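Local coordinates for protein folylpolyglutamate synthase (FolC) (PDB 6K8C) that probably adds glutamate to dihydropteroate and, one residue after another, to tetrahydrofolates at the expense of ATP, making dihydrofolate and folylpolyglutamates, at residues L68-F74 with F251-L255; P82-E86 with I272-L278; A106-Q111 with Y124-L128; L177-A181 with Q198-A204; I331-L337 with L359-F364. One frame throughout, in Å; residues are numbered along the deposited sequence.

Contact 1 of 5, residues L68-F74 with F251-L255; sequences LLADQNF and FETLL
Phe251 lays its ring along the end of helix 58-70, with CD1 3.6 Å from Leu68 CB and 3.9 Å from Leu69 CD2. Further out on the same ring, CE1 comes 3.6 Å from the backbone O of Leu68, and Gln72 meets the rim: its CG lies near the ring plane, 3.8 Å from Phe251 CZ. With its CG anti to the backbone N (chi1 174°), Phe251 reaches straight out from helix 241-254 to this position. Gln72 runs roughly at right angles to it, the amide plane turned 57° from the ring. Helix 58-70, of the P-loop NTPase-like middle domain, is followed by a type I turn, Ala70 to Asn73, which brings Phe74 back toward the last turn of helix 241-254. There Leu255, the first residue to leave the helix, and Phe74 run alongside each other head to tail, Leu255 CD1 3.7 Å from Phe74 CE2. That same methyl lies 4.0 Å from Leu69 CD2, so Leu69 CD2 touches both Phe251 and Leu255 on the side facing helix 241-254, while its other methyl, CD1, is 4.3 Å from Leu254 CD1. Tyr138, at the start of strand 138-142, touches Leu69 and Leu255 and meets Phe74 edge-to-face.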
# COMPACT_ATOMS: atom_id res chain seq x y z
N LEU A 68 -8.28 -10.94 8.83
CA LEU A 68 -8.25 -12.11 9.70
C LEU A 68 -8.53 -11.71 11.15
O LEU A 68 -9.30 -12.37 11.85
CB LEU A 68 -6.91 -12.83 9.59
CG LEU A 68 -6.60 -13.52 8.26
CD1 LEU A 68 -5.11 -13.78 8.13
CD2 LEU A 68 -7.40 -14.82 8.13
N LEU A 69 -7.89 -10.63 11.62
CA LEU A 69 -8.11 -10.18 12.99
C LEU A 69 -9.56 -9.74 13.19
O LEU A 69 -10.18 -10.08 14.20
CB LEU A 69 -7.14 -9.05 13.32
CG LEU A 69 -5.67 -9.46 13.36
CD1 LEU A 69 -4.75 -8.25 13.38
CD2 LEU A 69 -5.41 -10.36 14.56
N ALA A 70 -10.11 -8.99 12.23
CA ALA A 70 -11.50 -8.56 12.32
C ALA A 70 -12.45 -9.74 12.37
O ALA A 70 -13.50 -9.67 13.03
CB ALA A 70 -11.85 -7.64 11.15
N ASP A 71 -12.10 -10.84 11.70
CA ASP A 71 -12.92 -12.05 11.73
C ASP A 71 -12.93 -12.72 13.10
O ASP A 71 -13.79 -13.57 13.36
CB ASP A 71 -12.43 -13.05 10.69
CG ASP A 71 -13.25 -13.02 9.42
OD1 ASP A 71 -14.23 -12.26 9.37
OD2 ASP A 71 -12.90 -13.75 8.46
N GLN A 72 -11.99 -12.37 13.98
CA GLN A 72 -12.01 -12.82 15.36
C GLN A 72 -12.67 -11.81 16.29
O GLN A 72 -12.47 -11.87 17.50
CB GLN A 72 -10.59 -13.12 15.84
CG GLN A 72 -9.91 -14.20 15.05
CD GLN A 72 -10.68 -15.51 15.10
OE1 GLN A 72 -11.22 -15.88 16.14
NE2 GLN A 72 -10.74 -16.21 13.97
N ASN A 73 -13.45 -10.88 15.73
CA ASN A 73 -14.17 -9.86 16.49
C ASN A 73 -13.21 -8.92 17.21
O ASN A 73 -13.48 -8.46 18.32
CB ASN A 73 -15.16 -10.49 17.48
CG ASN A 73 -16.28 -9.54 17.86
OD1 ASN A 73 -16.63 -8.63 17.11
ND2 ASN A 73 -16.85 -9.75 19.05
N PHE A 74 -12.08 -8.62 16.58
CA PHE A 74 -11.16 -7.61 17.08
C PHE A 74 -11.36 -6.30 16.33
O PHE A 74 -11.68 -6.29 15.14
CB PHE A 74 -9.71 -8.06 16.96
CG PHE A 74 -9.30 -9.10 17.95
CD1 PHE A 74 -9.38 -8.85 19.32
CD2 PHE A 74 -8.83 -10.34 17.53
CE1 PHE A 74 -9.00 -9.82 20.24
CE2 PHE A 74 -8.45 -11.30 18.44
CZ PHE A 74 -8.54 -11.05 19.79
N PHE A 251 -0.83 -13.52 11.83
CA PHE A 251 -2.03 -13.82 12.60
C PHE A 251 -1.77 -14.89 13.64
O PHE A 251 -2.11 -14.73 14.82
CB PHE A 251 -3.15 -14.26 11.64
CG PHE A 251 -4.40 -14.72 12.33
CD1 PHE A 251 -5.39 -13.81 12.68
CD2 PHE A 251 -4.61 -16.07 12.60
CE1 PHE A 251 -6.55 -14.23 13.31
CE2 PHE A 251 -5.77 -16.49 13.22
CZ PHE A 251 -6.74 -15.57 13.58
N GLU A 252 -1.16 -16.00 13.22
CA GLU A 252 -0.87 -17.09 14.15
C GLU A 252 0.14 -16.68 15.22
O GLU A 252 0.09 -17.18 16.34
CB GLU A 252 -0.36 -18.31 13.37
CG GLU A 252 -1.38 -18.84 12.36
CD GLU A 252 -0.81 -19.91 11.45
OE1 GLU A 252 0.42 -20.11 11.45
OE2 GLU A 252 -1.60 -20.56 10.73
N THR A 253 1.06 -15.77 14.88
CA THR A 253 2.04 -15.32 15.86
C THR A 253 1.40 -14.42 16.90
O THR A 253 1.75 -14.48 18.09
CB THR A 253 3.20 -14.59 15.16
OG1 THR A 253 3.80 -15.47 14.20
CG2 THR A 253 4.27 -14.16 16.16
N LEU A 254 0.45 -13.59 16.49
CA LEU A 254 -0.27 -12.75 17.43
C LEU A 254 -1.22 -13.57 18.30
O LEU A 254 -1.42 -13.24 19.47
CB LEU A 254 -1.05 -11.66 16.69
CG LEU A 254 -0.22 -10.65 15.89
CD1 LEU A 254 -1.10 -9.93 14.87
CD2 LEU A 254 0.46 -9.66 16.82
N LEU A 255 -1.81 -14.63 17.75
CA LEU A 255 -2.85 -15.40 18.43
C LEU A 255 -2.48 -16.87 18.40
O LEU A 255 -3.12 -17.68 17.71
CB LEU A 255 -4.22 -15.16 17.78
CG LEU A 255 -4.75 -13.72 17.81
CD1 LEU A 255 -5.92 -13.55 16.86
CD2 LEU A 255 -5.15 -13.31 19.23

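Contact 2 of 5, residues P82-E86 with I272-L278; sequences PHVFE and IGRCELL
The Phe85 ring has Val84 CG1 over the centre of one face, 3.4 Å above the plane, and Ile272 CG2 at its edge, 3.7 Å from Phe85 CD2. Tyr386 makes an edge-to-face pair with the same ring. Two further groups approach obliquely: Glu276 OE1 is 3.5 Å from Phe85 CE2, with ring and carboxylate planes 37° apart, and Leu278 CD1 is 4.0 Å from Phe85 CE1. Glu276 comes from the direction opposite to Phe85, and its other oxygen, OE2, accepts a 3.0 Å bond from Gly273 N, which reaches it from above the carboxylate plane and restrains the group beside the ring. The contact joins the loop between strands 76-79 and 91-93, in the Mur ligase middle domain, to the segment leading into strand 276-279, assigned to the glutamate ligase domain, so it lies at the interface of the two. Val84 CG2 packs against the backbone of Gly273, 3.9 Å from its CA. Arg274 folds back within its own segment, NH1 donating in its guanidinium plane to Ile272 O at 3.0 Å. On the loop side, Glu89 accepts bonds from the backbone N of Val84, Phe85 and Glu86.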
# COMPACT_ATOMS: atom_id res chain seq x y z
N PRO A 82 0.19 5.63 -0.27
CA PRO A 82 -0.60 6.86 -0.22
C PRO A 82 -2.06 6.53 -0.47
O PRO A 82 -2.52 5.49 -0.02
CB PRO A 82 -0.00 7.70 -1.35
CG PRO A 82 0.39 6.68 -2.38
CD PRO A 82 0.75 5.40 -1.62
N HIS A 83 -2.78 7.38 -1.19
CA HIS A 83 -4.16 7.09 -1.54
C HIS A 83 -4.34 7.23 -3.04
O HIS A 83 -3.54 7.85 -3.74
CB HIS A 83 -5.13 8.00 -0.78
CG HIS A 83 -4.98 9.46 -1.09
ND1 HIS A 83 -4.27 10.32 -0.29
CD2 HIS A 83 -5.48 10.21 -2.10
CE1 HIS A 83 -4.32 11.54 -0.80
NE2 HIS A 83 -5.05 11.50 -1.90
N VAL A 84 -5.41 6.61 -3.54
CA VAL A 84 -5.72 6.65 -4.97
C VAL A 84 -6.64 7.82 -5.27
O VAL A 84 -6.31 8.70 -6.07
CB VAL A 84 -6.35 5.33 -5.44
CG1 VAL A 84 -6.68 5.41 -6.92
CG2 VAL A 84 -5.43 4.16 -5.14
N PHE A 85 -7.81 7.83 -4.63
CA PHE A 85 -8.85 8.81 -4.90
C PHE A 85 -9.03 9.81 -3.76
O PHE A 85 -9.04 11.01 -4.01
CB PHE A 85 -10.19 8.12 -5.18
CG PHE A 85 -10.10 7.04 -6.23
CD1 PHE A 85 -9.95 7.37 -7.57
CD2 PHE A 85 -10.18 5.70 -5.88
CE1 PHE A 85 -9.88 6.38 -8.54
CE2 PHE A 85 -10.10 4.71 -6.85
CZ PHE A 85 -9.95 5.05 -8.18
N GLU A 86 -9.17 9.34 -2.52
CA GLU A 86 -9.43 10.21 -1.38
C GLU A 86 -8.44 9.93 -0.27
O GLU A 86 -8.01 8.79 -0.07
CB GLU A 86 -10.85 10.03 -0.81
CG GLU A 86 -11.98 10.07 -1.82
CD GLU A 86 -13.24 9.43 -1.27
OE1 GLU A 86 -13.56 9.69 -0.09
OE2 GLU A 86 -13.89 8.67 -2.00
N ILE A 272 -8.90 -0.69 -2.63
CA ILE A 272 -9.23 0.41 -3.52
C ILE A 272 -8.06 0.67 -4.46
O ILE A 272 -6.90 0.69 -4.05
CB ILE A 272 -9.59 1.66 -2.69
CG1 ILE A 272 -10.95 1.47 -2.01
CG2 ILE A 272 -9.60 2.91 -3.57
CD1 ILE A 272 -11.18 2.38 -0.81
N GLY A 273 -8.37 0.86 -5.74
CA GLY A 273 -7.34 1.12 -6.72
C GLY A 273 -6.65 -0.11 -7.25
O GLY A 273 -5.66 0.03 -7.98
N ARG A 274 -7.11 -1.30 -6.89
CA ARG A 274 -6.58 -2.56 -7.41
C ARG A 274 -7.70 -3.26 -8.16
O ARG A 274 -8.70 -3.64 -7.55
CB ARG A 274 -6.05 -3.45 -6.28
CG ARG A 274 -4.66 -3.10 -5.79
CD ARG A 274 -4.67 -1.85 -4.92
NE ARG A 274 -3.45 -1.73 -4.13
CZ ARG A 274 -3.28 -0.87 -3.13
NH1 ARG A 274 -4.26 -0.05 -2.79
NH2 ARG A 274 -2.13 -0.83 -2.47
N CYS A 275 -7.53 -3.40 -9.48
CA CYS A 275 -8.54 -4.04 -10.32
C CYS A 275 -9.92 -3.43 -10.11
O CYS A 275 -10.92 -4.12 -9.89
CB CYS A 275 -8.56 -5.55 -10.06
SG CYS A 275 -8.92 -6.49 -11.51
N GLU A 276 -9.97 -2.10 -10.16
CA GLU A 276 -11.16 -1.35 -9.78
C GLU A 276 -11.84 -0.77 -11.01
O GLU A 276 -11.20 -0.07 -11.81
CB GLU A 276 -10.80 -0.22 -8.81
CG GLU A 276 -11.99 0.61 -8.36
CD GLU A 276 -11.89 1.03 -6.91
OE1 GLU A 276 -12.45 2.09 -6.56
OE2 GLU A 276 -11.25 0.30 -6.12
N LEU A 277 -13.13 -1.06 -11.16
CA LEU A 277 -13.93 -0.49 -12.24
C LEU A 277 -14.41 0.88 -11.79
O LEU A 277 -15.41 0.99 -11.07
CB LEU A 277 -15.10 -1.40 -12.59
CG LEU A 277 -15.02 -2.29 -13.82
CD1 LEU A 277 -16.38 -2.89 -14.12
CD2 LEU A 277 -14.49 -1.54 -15.03
N LEU A 278 -13.71 1.93 -12.21
CA LEU A 278 -14.15 3.29 -11.90
C LEU A 278 -15.47 3.60 -12.58
O LEU A 278 -16.32 4.31 -12.02
CB LEU A 278 -13.09 4.30 -12.32
CG LEU A 278 -13.38 5.78 -12.06
CD1 LEU A 278 -13.36 6.08 -10.57
CD2 LEU A 278 -12.38 6.66 -12.79

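Contact 3 of 5, residues A106-Q111 with Y124-L128; sequences AHQQLQ and YATLL
Leu110, Tyr124 and Leu128 carry most of the buried surface. Leu110 and Tyr124 slide past each other in opposite directions, so that Leu110 CD1 sits 3.9 Å from Tyr124 CE1 and Leu110 CB lies 3.5 Å from Tyr124 OH. The same CD1 is 3.7 Å from Leu128 CD2 and also meets Leu127 CB, which places this one methyl among three residues of the second helix. Leu128 CD2 in turn reaches across to Ala106 CB and to the backbone N of His107. The two helices, 100-110 and 121-132, belong to the Mur ligase middle domain and run steeply across one another, their short axes 10.6 Å apart and 112° between directions. Tyr124, its CG anti to the backbone N (chi1 -164°), reaches across to helix 100-110 and ends in a polar bond: OH and His107 ND1 are 2.7 Å apart, the bond is bent (142°), and either could be the donor. The two rings meet rim to rim, neither over the other's face, with planes nearly perpendicular and OH near the imidazole plane. Since His107 NE2 bonds to Asn10 O, both ring nitrogens are engaged, which holds the imidazole against rotation. Phe15 meets the Tyr124 ring edge-to-face, and helix 12-17 closes over the pair through Leu12.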
# COMPACT_ATOMS: atom_id res chain seq x y z
N ALA A 106 -11.35 13.72 14.55
CA ALA A 106 -10.00 13.49 15.05
C ALA A 106 -9.10 14.68 14.73
O ALA A 106 -8.29 15.10 15.56
CB ALA A 106 -9.42 12.21 14.46
N HIS A 107 -9.22 15.22 13.52
CA HIS A 107 -8.46 16.40 13.15
C HIS A 107 -8.80 17.58 14.05
O HIS A 107 -7.91 18.31 14.50
CB HIS A 107 -8.74 16.76 11.69
CG HIS A 107 -8.40 18.18 11.34
ND1 HIS A 107 -7.10 18.63 11.26
CD2 HIS A 107 -9.19 19.24 11.09
CE1 HIS A 107 -7.11 19.92 10.97
NE2 HIS A 107 -8.36 20.32 10.86
N GLN A 108 -10.09 17.77 14.35
CA GLN A 108 -10.49 18.91 15.18
C GLN A 108 -9.85 18.84 16.57
O GLN A 108 -9.50 19.87 17.14
CB GLN A 108 -12.01 18.96 15.29
CG GLN A 108 -12.69 19.66 14.12
CD GLN A 108 -12.03 20.98 13.75
OE1 GLN A 108 -11.70 21.79 14.61
NE2 GLN A 108 -11.83 21.19 12.45
N GLN A 109 -9.68 17.63 17.11
CA GLN A 109 -9.02 17.49 18.40
C GLN A 109 -7.52 17.76 18.30
O GLN A 109 -6.93 18.33 19.23
CB GLN A 109 -9.26 16.09 18.97
CG GLN A 109 -10.72 15.71 19.15
CD GLN A 109 -10.89 14.33 19.74
OE1 GLN A 109 -11.54 13.46 19.15
NE2 GLN A 109 -10.31 14.11 20.92
N LEU A 110 -6.89 17.37 17.19
CA LEU A 110 -5.44 17.49 17.07
C LEU A 110 -5.00 18.91 16.76
O LEU A 110 -3.96 19.36 17.27
CB LEU A 110 -4.92 16.56 15.98
CG LEU A 110 -4.86 15.06 16.26
CD1 LEU A 110 -4.33 14.34 15.02
CD2 LEU A 110 -3.97 14.80 17.46
N GLN A 111 -5.74 19.62 15.91
CA GLN A 111 -5.21 20.82 15.27
C GLN A 111 -4.88 21.94 16.25
O GLN A 111 -4.08 22.82 15.92
CB GLN A 111 -6.21 21.33 14.22
CG GLN A 111 -7.63 21.51 14.74
CD GLN A 111 -7.81 22.81 15.49
OE1 GLN A 111 -7.17 23.82 15.19
NE2 GLN A 111 -8.69 22.80 16.49
N TYR A 124 1.39 14.01 10.21
CA TYR A 124 0.04 14.30 10.68
C TYR A 124 -0.91 13.13 10.40
O TYR A 124 -1.77 12.82 11.22
CB TYR A 124 -0.49 15.57 10.02
CG TYR A 124 -1.70 16.13 10.73
CD1 TYR A 124 -1.63 16.54 12.06
CD2 TYR A 124 -2.92 16.23 10.08
CE1 TYR A 124 -2.74 17.04 12.71
CE2 TYR A 124 -4.03 16.74 10.73
CZ TYR A 124 -3.93 17.14 12.04
OH TYR A 124 -5.04 17.63 12.69
N ALA A 125 -0.78 12.50 9.22
CA ALA A 125 -1.56 11.30 8.93
C ALA A 125 -1.32 10.23 9.98
O ALA A 125 -2.26 9.54 10.40
CB ALA A 125 -1.23 10.78 7.53
N THR A 126 -0.07 10.08 10.42
CA THR A 126 0.26 9.09 11.45
C THR A 126 -0.48 9.39 12.76
O THR A 126 -1.05 8.49 13.38
CB THR A 126 1.77 9.05 11.67
OG1 THR A 126 2.43 8.69 10.45
CG2 THR A 126 2.14 8.03 12.75
N LEU A 127 -0.47 10.66 13.19
CA LEU A 127 -1.19 11.01 14.41
C LEU A 127 -2.69 10.79 14.25
O LEU A 127 -3.36 10.35 15.19
CB LEU A 127 -0.92 12.47 14.80
CG LEU A 127 0.50 12.85 15.24
CD1 LEU A 127 0.51 14.29 15.74
CD2 LEU A 127 1.03 11.90 16.30
N LEU A 128 -3.23 11.10 13.07
CA LEU A 128 -4.65 10.84 12.83
C LEU A 128 -4.95 9.35 12.96
O LEU A 128 -5.99 8.97 13.52
CB LEU A 128 -5.04 11.35 11.44
CG LEU A 128 -5.20 12.86 11.26
CD1 LEU A 128 -5.36 13.19 9.79
CD2 LEU A 128 -6.37 13.38 12.08

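Contact 4 of 5, residues L177-A181 with Q198-A204; sequences LESIA and QELVLNA
Leu177 and Leu200 meet at a slant, CD2 to CD2 at 3.7 Å, where two helices of the P-loop NTPase-like middle domain pack side by side. Segments 177-181 and 199-204 run 38° apart in broadly the same direction, and strand 191-194 lies between their helices in the chain, helix, strand and helix following one another as in the alpha/beta order of the domain. Leu177 points its CG anti to the backbone N (chi1 -177°) and thereby sends CD2 toward Gln198, whose extended chain passes it obliquely with OE1 3.3 Å away. Val201 meets Leu177 at about a right angle, offering CG2 to Leu177 CG at 4.1 Å. One turn on, the same methyl is 4.0 Å from Ala181 CB, so the small alanine lets the helices draw together beside Val201. Leu200 holds CG between its backbone N and carbonyl carbon (chi1 73°), an unusual setting in a helix, and its CD1 reaches Glu178 CA at 3.7 Å. Glu178 bends at chi2 back over this leucine and toward Ala204; its OE2 accepts a bond from Gln182 NE2. Its OE1 takes a hydrogen bond from a water 3.0 Å away, and that water also donates to Leu200 O.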
# COMPACT_ATOMS: atom_id res chain seq x y z
N LEU A 177 21.03 -2.35 -3.00
CA LEU A 177 20.03 -3.16 -2.32
C LEU A 177 20.41 -3.41 -0.87
O LEU A 177 19.53 -3.45 0.00
CB LEU A 177 19.82 -4.48 -3.06
CG LEU A 177 18.74 -5.41 -2.49
CD1 LEU A 177 17.36 -4.77 -2.59
CD2 LEU A 177 18.76 -6.76 -3.20
N GLU A 178 21.70 -3.57 -0.58
CA GLU A 178 22.13 -3.72 0.81
C GLU A 178 21.79 -2.48 1.62
O GLU A 178 21.35 -2.58 2.77
CB GLU A 178 23.63 -4.02 0.87
CG GLU A 178 24.25 -3.85 2.25
CD GLU A 178 24.23 -5.14 3.07
OE1 GLU A 178 24.38 -6.22 2.47
OE2 GLU A 178 24.07 -5.06 4.31
N SER A 179 21.97 -1.30 1.02
CA SER A 179 21.65 -0.05 1.71
C SER A 179 20.15 0.08 1.95
O SER A 179 19.73 0.59 3.00
CB SER A 179 22.18 1.14 0.92
OG SER A 179 21.71 2.36 1.45
N ILE A 180 19.33 -0.35 0.99
CA ILE A 180 17.89 -0.31 1.19
C ILE A 180 17.50 -1.23 2.34
O ILE A 180 16.76 -0.83 3.25
CB ILE A 180 17.15 -0.71 -0.11
CG1 ILE A 180 17.61 0.16 -1.28
CG2 ILE A 180 15.64 -0.62 0.09
CD1 ILE A 180 17.31 1.62 -1.11
N ALA A 181 18.01 -2.46 2.32
CA ALA A 181 17.68 -3.43 3.36
C ALA A 181 18.09 -2.92 4.73
O ALA A 181 17.38 -3.13 5.72
CB ALA A 181 18.36 -4.76 3.06
N GLN A 198 15.40 -11.74 -1.10
CA GLN A 198 16.66 -12.03 -1.77
C GLN A 198 17.73 -12.39 -0.74
O GLN A 198 17.64 -12.02 0.44
CB GLN A 198 17.10 -10.83 -2.61
CG GLN A 198 16.24 -10.60 -3.84
CD GLN A 198 16.65 -9.37 -4.61
OE1 GLN A 198 17.78 -9.26 -5.07
NE2 GLN A 198 15.72 -8.42 -4.74
N GLU A 199 18.76 -13.11 -1.20
CA GLU A 199 19.71 -13.73 -0.28
C GLU A 199 20.42 -12.70 0.60
O GLU A 199 20.56 -12.89 1.81
CB GLU A 199 20.72 -14.56 -1.07
CG GLU A 199 21.79 -15.21 -0.21
CD GLU A 199 22.93 -15.77 -1.03
OE1 GLU A 199 22.78 -15.85 -2.27
OE2 GLU A 199 23.97 -16.12 -0.45
N LEU A 200 20.90 -11.60 -0.00
CA LEU A 200 21.61 -10.60 0.79
C LEU A 200 20.69 -9.94 1.81
O LEU A 200 21.14 -9.58 2.90
CB LEU A 200 22.26 -9.55 -0.11
CG LEU A 200 21.43 -8.50 -0.84
CD1 LEU A 200 21.35 -7.20 -0.04
CD2 LEU A 200 22.02 -8.24 -2.22
N VAL A 201 19.40 -9.79 1.49
CA VAL A 201 18.47 -9.16 2.42
C VAL A 201 18.20 -10.08 3.60
O VAL A 201 18.18 -9.64 4.76
CB VAL A 201 17.17 -8.76 1.69
CG1 VAL A 201 16.14 -8.21 2.68
CG2 VAL A 201 17.48 -7.74 0.60
N LEU A 202 17.98 -11.37 3.34
CA LEU A 202 17.82 -12.33 4.44
C LEU A 202 19.06 -12.37 5.32
O LEU A 202 18.96 -12.41 6.55
CB LEU A 202 17.51 -13.72 3.89
CG LEU A 202 17.26 -14.82 4.93
CD1 LEU A 202 16.20 -14.40 5.95
CD2 LEU A 202 16.86 -16.13 4.26
N ASN A 203 20.25 -12.35 4.70
CA ASN A 203 21.50 -12.31 5.46
C ASN A 203 21.57 -11.07 6.33
O ASN A 203 21.93 -11.14 7.51
CB ASN A 203 22.69 -12.36 4.50
CG ASN A 203 23.11 -13.78 4.16
OD1 ASN A 203 22.88 -14.70 4.93
ND2 ASN A 203 23.74 -13.95 3.00
N ALA A 204 21.25 -9.91 5.76
CA ALA A 204 21.28 -8.67 6.53
C ALA A 204 20.30 -8.72 7.69
O ALA A 204 20.62 -8.29 8.81
CB ALA A 204 20.99 -7.48 5.62
O HOH W 1 23.88 -8.91 3.62

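Contact 5 of 5, residues I331-L337 with L359-F364; sequences IKKVLIL and LEYALF
Ile336 N donates to Ala362 O at 2.8 Å, in the carbonyl plane, and Leu335 CA adds a CA-H...O contact to the same oxygen. The ladder goes on through Ile336 O, which receives Phe364 N at 2.8 Å from above its carbonyl plane, and back through Val334, whose N and O bond to Glu360 O and Ala362 N. Strands 331-336 and 361-363 are thus parallel, joined by the crossover helix 347-357 as a beta-alpha-beta unit. Val334, Ile336, Tyr361 and Leu363 share one face, on which the helix covers Val334, Ile336 and Tyr361; Tyr361 CD1 lies 4.1 Å from Ile336 CD1, and Tyr361 OH bonds to Glu355 OE2. On the other face Leu335 CB meets Phe364 CB at 3.8 Å, their side chains at about a right angle. At the Lys332 end a water bridges Lys332 O and Glu360 N. Backbone bonds therefore fix the register of strand 361-363, while apolar groups chiefly of strand 331-336, with Leu359, pack on the helix.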
# COMPACT_ATOMS: atom_id res chain seq x y z
N ILE A 331 -4.51 -5.55 -25.71
CA ILE A 331 -4.37 -4.11 -25.83
C ILE A 331 -4.21 -3.76 -27.30
O ILE A 331 -3.30 -4.27 -27.97
CB ILE A 331 -3.17 -3.58 -25.02
CG1 ILE A 331 -3.40 -3.81 -23.52
CG2 ILE A 331 -2.98 -2.08 -25.29
CD1 ILE A 331 -4.67 -3.15 -22.98
N LYS A 332 -5.08 -2.88 -27.80
CA LYS A 332 -5.00 -2.43 -29.18
C LYS A 332 -4.27 -1.11 -29.35
O LYS A 332 -3.82 -0.80 -30.46
CB LYS A 332 -6.40 -2.31 -29.79
CG LYS A 332 -7.26 -1.21 -29.18
CD LYS A 332 -8.68 -1.29 -29.72
CE LYS A 332 -9.57 -0.19 -29.13
NZ LYS A 332 -10.94 -0.27 -29.71
N LYS A 333 -4.12 -0.33 -28.28
CA LYS A 333 -3.43 0.94 -28.36
C LYS A 333 -3.03 1.36 -26.96
O LYS A 333 -3.72 1.06 -25.99
CB LYS A 333 -4.31 2.02 -29.02
CG LYS A 333 -3.57 3.29 -29.39
CD LYS A 333 -4.45 4.24 -30.20
CE LYS A 333 -3.66 5.46 -30.66
NZ LYS A 333 -4.56 6.60 -31.00
N VAL A 334 -1.89 2.05 -26.87
CA VAL A 334 -1.40 2.60 -25.61
C VAL A 334 -1.47 4.11 -25.68
O VAL A 334 -0.93 4.72 -26.62
CB VAL A 334 0.04 2.14 -25.31
CG1 VAL A 334 0.52 2.74 -23.99
CG2 VAL A 334 0.13 0.61 -25.29
N LEU A 335 -2.13 4.72 -24.71
CA LEU A 335 -2.12 6.17 -24.55
C LEU A 335 -1.20 6.50 -23.38
O LEU A 335 -1.50 6.16 -22.23
CB LEU A 335 -3.53 6.71 -24.32
CG LEU A 335 -4.52 6.48 -25.47
CD1 LEU A 335 -5.90 7.03 -25.12
CD2 LEU A 335 -4.01 7.08 -26.77
N ILE A 336 -0.07 7.14 -23.67
CA ILE A 336 0.88 7.47 -22.62
C ILE A 336 0.35 8.64 -21.81
O ILE A 336 0.00 9.70 -22.36
CB ILE A 336 2.26 7.80 -23.22
CG1 ILE A 336 2.74 6.65 -24.11
CG2 ILE A 336 3.26 8.10 -22.12
CD1 ILE A 336 3.86 7.03 -25.05
N LEU A 337 0.27 8.46 -20.49
CA LEU A 337 -0.14 9.53 -19.57
C LEU A 337 1.09 10.34 -19.20
O LEU A 337 1.84 10.00 -18.29
CB LEU A 337 -0.83 8.96 -18.34
CG LEU A 337 -1.56 9.98 -17.46
CD1 LEU A 337 -2.68 10.64 -18.23
CD2 LEU A 337 -2.10 9.34 -16.19
N LEU A 359 3.16 -2.03 -30.59
CA LEU A 359 1.95 -1.44 -30.02
C LEU A 359 1.79 -0.03 -30.56
O LEU A 359 2.69 0.81 -30.38
CB LEU A 359 2.01 -1.43 -28.50
CG LEU A 359 1.73 -2.73 -27.75
CD1 LEU A 359 2.25 -2.64 -26.31
CD2 LEU A 359 0.24 -3.06 -27.77
N GLU A 360 0.66 0.24 -31.21
CA GLU A 360 0.32 1.62 -31.56
C GLU A 360 0.23 2.46 -30.30
O GLU A 360 -0.20 1.98 -29.24
CB GLU A 360 -1.00 1.68 -32.32
CG GLU A 360 -1.23 0.56 -33.31
CD GLU A 360 -0.48 0.78 -34.61
OE1 GLU A 360 0.01 1.91 -34.83
OE2 GLU A 360 -0.39 -0.17 -35.41
N TYR A 361 0.63 3.72 -30.40
CA TYR A 361 0.57 4.58 -29.23
C TYR A 361 0.32 6.02 -29.65
O TYR A 361 0.43 6.39 -30.82
CB TYR A 361 1.84 4.48 -28.39
CG TYR A 361 3.09 4.95 -29.10
CD1 TYR A 361 3.45 6.29 -29.09
CD2 TYR A 361 3.91 4.06 -29.76
CE1 TYR A 361 4.59 6.73 -29.74
CE2 TYR A 361 5.05 4.48 -30.41
CZ TYR A 361 5.39 5.82 -30.39
OH TYR A 361 6.53 6.25 -31.04
N ALA A 362 -0.00 6.83 -28.65
CA ALA A 362 -0.17 8.28 -28.75
C ALA A 362 -0.18 8.81 -27.33
O ALA A 362 -0.15 8.03 -26.36
CB ALA A 362 -1.45 8.65 -29.51
N LEU A 363 -0.23 10.13 -27.19
CA LEU A 363 -0.36 10.72 -25.87
C LEU A 363 -1.82 10.69 -25.42
O LEU A 363 -2.74 10.83 -26.23
CB LEU A 363 0.15 12.17 -25.86
CG LEU A 363 1.62 12.42 -26.23
CD1 LEU A 363 2.03 13.82 -25.78
CD2 LEU A 363 2.54 11.37 -25.63
N PHE A 364 -2.03 10.51 -24.12
CA PHE A 364 -3.38 10.55 -23.59
C PHE A 364 -3.88 11.98 -23.49
O PHE A 364 -3.17 12.86 -22.99
CB PHE A 364 -3.45 9.90 -22.21
CG PHE A 364 -4.80 10.06 -21.55
CD1 PHE A 364 -5.87 9.27 -21.94
CD2 PHE A 364 -5.00 11.03 -20.58
CE1 PHE A 364 -7.12 9.43 -21.34
CE2 PHE A 364 -6.24 11.19 -19.98
CZ PHE A 364 -7.30 10.39 -20.36
O HOH W 2 -1.23 -1.89 -31.33

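Contacts 3 and 4 lie in the middle domain, where contact 1 ties helix 58-70 to helix 241-254; contact 5 belongs to the glutamate ligase domain, and contact 2 joins the two. Contact 3 is the most buried, yet it contains a direct side-chain hydrogen bond; contact 1, some 27 Å from it between centres, is apolar across its segments. Contact 4 is partly open, and water serves its rim. Along the chain contacts 3 and 4 both nest inside the loops closed by contacts 1 and 2, whose segments alternate. Contacts 2 and 5 reach the same six-stranded sheet at its two outermost strands, but contact 2 relies on side-chain packing around an aromatic ring, whereas contact 5 relies on backbone bonds.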